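Local atomic coordinates of periplasmic chaperone Spy (Escherichia coli, PDB entry 6BIE), a protein that acts as an ATP-independent periplasmic chaperone, limiting protein aggregation and letting substrate proteins fold while they stay bound to its cradle-shaped homodimer. Residues A[9-14]-A[77-82]. Sequence-based numbering, arbitrary orientation.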
ATOM      1  N   ASP A   9       2.718  15.818  12.240  1.00 34.86           N
ATOM      2  CA  ASP A   9       2.660  14.920  13.390  1.00 33.40           C
ATOM      3  C   ASP A   9       2.243  13.490  13.025  1.00 33.53           C
ATOM      4  O   ASP A   9       2.810  12.512  13.551  1.00 34.40           O
ATOM      5  CB  ASP A   9       1.670  15.407  14.439  1.00 35.67           C
ATOM      6  CG  ASP A   9       2.157  16.601  15.218  1.00 39.38           C
ATOM      7  OD1 ASP A   9       3.347  16.966  15.160  1.00 38.21           O
ATOM      8  OD2 ASP A   9       1.308  17.176  15.905  1.00 42.32           O
ATOM      9  N   ALA A  10       1.233  13.375  12.149  1.00 32.06           N
ATOM     10  CA  ALA A  10       0.836  12.056  11.613  1.00 32.94           C
ATOM     11  C   ALA A  10       2.009  11.365  10.950  1.00 31.67           C
ATOM     12  O   ALA A  10       2.238  10.193  11.207  1.00 30.94           O
ATOM     13  CB  ALA A  10      -0.333  12.166  10.641  1.00 35.21           C
ATOM     14  N   GLN A  11       2.761  12.078  10.117  1.00 33.63           N
ATOM     15  CA  GLN A  11       3.909  11.476   9.426  1.00 32.25           C
ATOM     16  C   GLN A  11       5.015  11.094  10.419  1.00 32.96           C
ATOM     17  O   GLN A  11       5.633  10.048  10.238  1.00 34.10           O
ATOM     18  CB  GLN A  11       4.471  12.423   8.348  1.00 33.07           C
ATOM     19  CG  GLN A  11       3.560  12.634   7.154  1.00 33.73           C
ATOM     20  CD  GLN A  11       4.032  13.708   6.191  1.00 34.86           C
ATOM     21  OE1 GLN A  11       4.513  14.801   6.586  1.00 37.32           O
ATOM     22  NE2 GLN A  11       3.872  13.420   4.894  1.00 33.82           N
ATOM     23  N   LYS A  12       5.240  11.899  11.475  1.00 32.57           N
ATOM     24  CA  LYS A  12       6.244  11.556  12.475  1.00 35.09           C
ATOM     25  C   LYS A  12       5.896  10.242  13.191  1.00 35.19           C
ATOM     26  O   LYS A  12       6.786   9.403  13.439  1.00 39.58           O
ATOM     27  CB  LYS A  12       6.441  12.687  13.502  1.00 35.49           C
ATOM     28  CG  LYS A  12       7.145  13.906  12.953  1.00 41.38           C
ATOM     29  CD  LYS A  12       7.157  15.029  13.985  1.00 45.42           C
ATOM     30  CE  LYS A  12       8.167  16.091  13.622  1.00 49.47           C
ATOM     31  NZ  LYS A  12       8.091  17.244  14.564  1.00 59.19           N
ATOM     32  N   GLN A  13       4.606  10.062  13.498  1.00 34.97           N
ATOM     33  CA  GLN A  13       4.129   8.792  14.058  1.00 37.26           C
ATOM     34  C   GLN A  13       4.298   7.627  13.060  1.00 36.50           C
ATOM     35  O   GLN A  13       4.721   6.539  13.436  1.00 36.88           O
ATOM     36  CB  GLN A  13       2.660   8.895  14.506  1.00 40.29           C
ATOM     37  CG  GLN A  13       2.012   7.579  14.968  1.00 37.77           C
ATOM     38  CD  GLN A  13       2.719   6.886  16.134  1.00 44.74           C
ATOM     39  OE1 GLN A  13       3.509   7.495  16.863  1.00 47.30           O
ATOM     40  NE2 GLN A  13       2.417   5.599  16.322  1.00 44.67           N
ATOM     41  N   GLN A  14       3.937   7.865  11.804  1.00 34.15           N
ATOM     42  CA  GLN A  14       4.086   6.841  10.755  1.00 35.46           C
ATOM     43  C   GLN A  14       5.537   6.389  10.584  1.00 36.28           C
ATOM     44  O   GLN A  14       5.799   5.194  10.424  1.00 36.52           O
ATOM     45  CB  GLN A  14       3.528   7.342   9.431  1.00 34.52           C
ATOM     46  CG  GLN A  14       2.015   7.461   9.408  1.00 35.64           C
ATOM     47  CD  GLN A  14       1.521   8.117   8.139  1.00 41.56           C
ATOM     48  OE1 GLN A  14       1.808   9.282   7.872  1.00 39.58           O
ATOM     49  NE2 GLN A  14       0.763   7.374   7.360  1.00 53.28           N
ATOM     50  N   TYR A  77       9.143   7.435   1.875  1.00 28.31           N
ATOM     51  CA  TYR A  77       8.823   8.184   0.653  1.00 28.42           C
ATOM     52  C   TYR A  77       7.316   8.175   0.386  1.00 29.68           C
ATOM     53  O   TYR A  77       6.731   9.201   0.072  1.00 30.52           O
ATOM     54  CB  TYR A  77       9.566   7.597  -0.547  1.00 27.49           C
ATOM     55  CG  TYR A  77       9.322   8.340  -1.844  1.00 27.27           C
ATOM     56  CD1 TYR A  77      10.029   9.510  -2.151  1.00 29.34           C
ATOM     57  CD2 TYR A  77       8.377   7.881  -2.773  1.00 29.79           C
ATOM     58  CE1 TYR A  77       9.781  10.213  -3.331  1.00 31.06           C
ATOM     59  CE2 TYR A  77       8.130   8.582  -3.946  1.00 32.21           C
ATOM     60  CZ  TYR A  77       8.842   9.733  -4.219  1.00 30.02           C
ATOM     61  OH  TYR A  77       8.634  10.405  -5.399  1.00 32.81           O
ATOM     62  N   ASN A  78       6.694   7.012   0.528  1.00 27.11           N
ATOM     63  CA  ASN A  78       5.268   6.872   0.234  1.00 27.87           C
ATOM     64  C   ASN A  78       4.285   7.423   1.271  1.00 29.92           C
ATOM     65  O   ASN A  78       3.096   7.451   0.995  1.00 36.26           O
ATOM     66  CB  ASN A  78       4.955   5.432  -0.149  1.00 30.62           C
ATOM     67  CG  ASN A  78       5.349   5.140  -1.578  1.00 33.15           C
ATOM     68  OD1 ASN A  78       4.715   5.651  -2.504  1.00 35.03           O
ATOM     69  ND2 ASN A  78       6.424   4.374  -1.772  1.00 29.78           N
ATOM     70  N   ILE A  79       4.749   7.884   2.435  1.00 26.51           N
ATOM     71  CA  ILE A  79       3.866   8.675   3.309  1.00 28.56           C
ATOM     72  C   ILE A  79       3.920  10.173   2.994  1.00 30.66           C
ATOM     73  O   ILE A  79       3.130  10.927   3.558  1.00 32.12           O
ATOM     74  CB  ILE A  79       4.114   8.462   4.819  1.00 30.37           C
ATOM     75  CG1 ILE A  79       5.414   9.139   5.295  1.00 33.99           C
ATOM     76  CG2 ILE A  79       4.082   6.996   5.168  1.00 34.79           C
ATOM     77  CD1 ILE A  79       5.711   9.009   6.764  1.00 39.93           C
ATOM     78  N   LEU A  80       4.831  10.595   2.106  1.00 31.98           N
ATOM     79  CA  LEU A  80       5.027  12.005   1.806  1.00 30.50           C
ATOM     80  C   LEU A  80       3.941  12.539   0.875  1.00 35.00           C
ATOM     81  O   LEU A  80       3.349  11.770   0.088  1.00 33.03           O
ATOM     82  CB  LEU A  80       6.403  12.230   1.174  1.00 30.05           C
ATOM     83  CG  LEU A  80       7.642  11.857   1.995  1.00 32.25           C
ATOM     84  CD1 LEU A  80       8.891  12.174   1.167  1.00 33.16           C
ATOM     85  CD2 LEU A  80       7.654  12.557   3.360  1.00 31.74           C
ATOM     86  N   THR A  81       3.671  13.847   0.984  1.00 34.49           N
ATOM     87  CA  THR A  81       2.800  14.546   0.046  1.00 37.31           C
ATOM     88  C   THR A  81       3.543  14.751  -1.280  1.00 38.43           C
ATOM     89  O   THR A  81       4.765  14.617  -1.318  1.00 32.21           O
ATOM     90  CB  THR A  81       2.393  15.940   0.565  1.00 40.55           C
ATOM     91  OG1 THR A  81       3.561  16.762   0.688  1.00 40.52           O
ATOM     92  CG2 THR A  81       1.683  15.837   1.924  1.00 41.75           C
ATOM     93  N   PRO A  82       2.810  15.078  -2.369  1.00 42.08           N
ATOM     94  CA  PRO A  82       3.495  15.368  -3.636  1.00 42.96           C
ATOM     95  C   PRO A  82       4.565  16.460  -3.509  1.00 38.94           C
ATOM     96  O   PRO A  82       5.652  16.287  -4.031  1.00 38.24           O
ATOM     97  CB  PRO A  82       2.351  15.798  -4.554  1.00 47.25           C
ATOM     98  CG  PRO A  82       1.189  15.010  -4.047  1.00 43.21           C
ATOM     99  CD  PRO A  82       1.348  15.005  -2.550  1.00 41.87           C
TER
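Gln11, on the first turn of helix 9-21, reaches across to the loop 78-81 and donates an N-H from its side-chain NE2 to the backbone O of Ile79 at 2.9 Å. The bond is nearly straight at the hydrogen (160°), and the acceptor lies close to the plane of the Gln11 amide, whereas NE2 sits above the Ile79 carbonyl plane rather than within it. NE2 also bonds to OE1 of Gln84, which accepts from Thr81 N as well, and Gln11 OE1 accepts the backbone N-H of Thr8. Both ends of this buried amide are therefore gripped, which fixes its rotation. Van der Waals packing comes mainly from Ile79. Its CG1 lies between backbone N and carbonyl carbon (chi1 73°) and the chain runs on extended, laying CD1 against the helix, 3.6 Å from Gln11 O and 3.8 Å from Gln14 CB. The side chains of Gln14 and Ile79 run past one another in opposite directions, Gln14 NE2 coming 4.0 Å from Ile79 CG2; a zinc ion lies about 4 Å from the Gln14 side chain. Leu80 CD2 approaches Gln11 NE2 at 4.2 Å, while the leucine packs on Leu5, Leu7 and Phe88. A type I turn from Tyr77 to Leu80 follows helix 59-77, and Thr81 N-caps the next. The LTxxQ signature of the CpxP/Spy family occurs twice, at Leu7-Gln11 and Leu80-Gln84, each starting a helix, and the Gln11 NE2 to Gln84 OE1 bond links the two copies.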